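Local structure of metallo-beta-lactamase superfamily protein (Thermus thermophilus, 2ZWR) at residues L79-P82 with L83-G86. The protein belongs to the metallo-beta-lactamase superfamily, binds two zinc ions in a shared site and is probably a hydrolase. Sequence-based numbering, arbitrary orientation.
Sequences LDLP and LYEG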
ATOM      1  N   LEU A  79       7.134   8.567   9.016  1.00  9.61           N
ATOM      2  CA  LEU A  79       5.997   9.044   9.812  1.00  9.89           C
ATOM      3  C   LEU A  79       4.986   7.925  10.154  1.00 10.29           C
ATOM      4  O   LEU A  79       4.163   8.098  11.048  1.00 10.64           O
ATOM      5  CB  LEU A  79       5.315  10.246   9.160  1.00  9.81           C
ATOM      6  CG  LEU A  79       6.056  11.596   9.249  1.00 10.17           C
ATOM      7  CD1 LEU A  79       5.242  12.690   8.612  1.00 10.49           C
ATOM      8  CD2 LEU A  79       6.379  11.967  10.700  1.00  9.88           C
ATOM      9  N   ASP A  80       5.074   6.778   9.478  1.00 10.43           N
ATOM     10  CA  ASP A  80       4.248   5.602   9.857  1.00 11.14           C
ATOM     11  C   ASP A  80       4.965   4.550  10.722  1.00 11.56           C
ATOM     12  O   ASP A  80       4.398   3.477  10.992  1.00 11.94           O
ATOM     13  CB  ASP A  80       3.618   4.932   8.634  1.00 10.31           C
ATOM     14  CG  ASP A  80       2.201   5.416   8.368  1.00 11.25           C
ATOM     15  OD1 ASP A  80       1.830   6.479   8.907  1.00 10.12           O
ATOM     16  OD2 ASP A  80       1.447   4.732   7.640  1.00  9.99           O
ATOM     17  N   LEU A  81       6.198   4.845  11.145  1.00 11.43           N
ATOM     18  CA  LEU A  81       6.949   3.938  12.024  1.00 12.12           C
ATOM     19  C   LEU A  81       6.227   3.591  13.334  1.00 11.59           C
ATOM     20  O   LEU A  81       6.231   2.425  13.729  1.00 11.22           O
ATOM     21  CB  LEU A  81       8.341   4.484  12.357  1.00 12.45           C
ATOM     22  CG  LEU A  81       9.628   3.779  11.904  1.00 14.74           C
ATOM     23  CD1 LEU A  81       9.487   2.287  11.576  1.00 15.72           C
ATOM     24  CD2 LEU A  81      10.280   4.540  10.761  1.00 18.15           C
ATOM     25  N   PRO A  82       5.639   4.599  14.030  1.00 11.67           N
ATOM     26  CA  PRO A  82       4.906   4.257  15.253  1.00 11.58           C
ATOM     27  C   PRO A  82       3.762   3.276  15.006  1.00 11.93           C
ATOM     28  O   PRO A  82       3.547   2.380  15.819  1.00 11.83           O
ATOM     29  CB  PRO A  82       4.383   5.615  15.742  1.00 11.78           C
ATOM     30  CG  PRO A  82       5.380   6.599  15.186  1.00 11.63           C
ATOM     31  CD  PRO A  82       5.650   6.063  13.814  1.00 11.23           C
ATOM     32  N   LEU A  83       3.059   3.431  13.886  1.00 11.79           N
ATOM     33  CA  LEU A  83       2.028   2.483  13.493  1.00 11.72           C
ATOM     34  C   LEU A  83       2.628   1.101  13.209  1.00 11.68           C
ATOM     35  O   LEU A  83       2.088   0.076  13.630  1.00 11.10           O
ATOM     36  CB  LEU A  83       1.259   2.990  12.268  1.00 11.60           C
ATOM     37  CG  LEU A  83       0.345   4.207  12.402  1.00 13.22           C
ATOM     38  CD1 LEU A  83      -0.189   4.615  11.038  1.00 14.18           C
ATOM     39  CD2 LEU A  83      -0.807   3.954  13.357  1.00 14.40           C
ATOM     40  N   TYR A  84       3.761   1.093  12.513  1.00 11.74           N
ATOM     41  CA  TYR A  84       4.421  -0.136  12.106  1.00 12.45           C
ATOM     42  C   TYR A  84       4.886  -0.918  13.328  1.00 13.13           C
ATOM     43  O   TYR A  84       4.671  -2.127  13.419  1.00 13.53           O
ATOM     44  CB  TYR A  84       5.589   0.202  11.183  1.00 11.92           C
ATOM     45  CG  TYR A  84       6.367  -0.958  10.608  1.00 10.33           C
ATOM     46  CD1 TYR A  84       5.993  -1.550   9.400  1.00  9.56           C
ATOM     47  CD2 TYR A  84       7.507  -1.432  11.250  1.00  8.51           C
ATOM     48  CE1 TYR A  84       6.736  -2.602   8.853  1.00  8.01           C
ATOM     49  CE2 TYR A  84       8.245  -2.471  10.729  1.00  8.94           C
ATOM     50  CZ  TYR A  84       7.864  -3.049   9.524  1.00 10.10           C
ATOM     51  OH  TYR A  84       8.612  -4.091   9.025  1.00 11.37           O
ATOM     52  N   GLU A  85       5.483  -0.208  14.277  1.00 13.85           N
ATOM     53  CA  GLU A  85       6.046  -0.822  15.473  1.00 14.61           C
ATOM     54  C   GLU A  85       5.015  -1.480  16.387  1.00 14.03           C
ATOM     55  O   GLU A  85       5.317  -2.485  17.022  1.00 14.47           O
ATOM     56  CB  GLU A  85       6.878   0.209  16.239  1.00 15.32           C
ATOM     57  CG  GLU A  85       8.150   0.594  15.484  1.00 19.06           C
ATOM     58  CD  GLU A  85       8.885   1.762  16.096  1.00 24.16           C
ATOM     59  OE1 GLU A  85       8.222   2.713  16.570  1.00 25.44           O
ATOM     60  OE2 GLU A  85      10.143   1.735  16.088  1.00 28.61           O
ATOM     61  N   GLY A  86       3.812  -0.913  16.450  1.00 13.37           N
ATOM     62  CA  GLY A  86       2.746  -1.456  17.275  1.00 12.55           C
ATOM     63  C   GLY A  86       1.638  -2.171  16.527  1.00 11.93           C
ATOM     64  O   GLY A  86       0.592  -2.427  17.104  1.00 12.65           O
TER
HETATM   65  O   HOH W   1       2.553   6.552  12.757  1.00 32.20           O
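L83 reaches back one turn to D80 at the start of the short helix 81-85. Its CB lies 3.4 Å from D80 O; CG is anti to the carbonyl carbon (chi1 -69°), and an extended chi2 (174°) carries CD1 on over the D80 carboxylate. There CD1 meets OD1 at 3.5 Å and sits slightly farther from CG and OD2, an apolar methyl resting on a charged group whose oxygens are engaged by other partners. OD1 accepts from G128 N, while OD2 takes S126 OG and A55 N. Three bonds thus hold the carboxylate; although D80 is the N-cap residue, its side chain makes no capping bond. D80 also touches the zinc ligand H54, and A55 and S126 adjoin ligands H54, H56 and H125, a placement consistent with a second-shell role. Backbone bonds hold the turn: Y84 N donates to D80 O at 2.9 Å, E85 N to L81 O at 2.8 Å, and G86 N only weakly to P82 O. One step earlier, a water donates to L79 O (2.8 Å from its oxygen) and weakly accepts from L83 N. On another side of the helix, L81 CD1 approaches Y84 CD2 obliquely at 4.2 Å. The Y84 ring then runs on to V74 and L76 of strand 74-76, its OH bonded to P102 O. Helix 81-85 thus follows that strand closely and leads into helix 87-93.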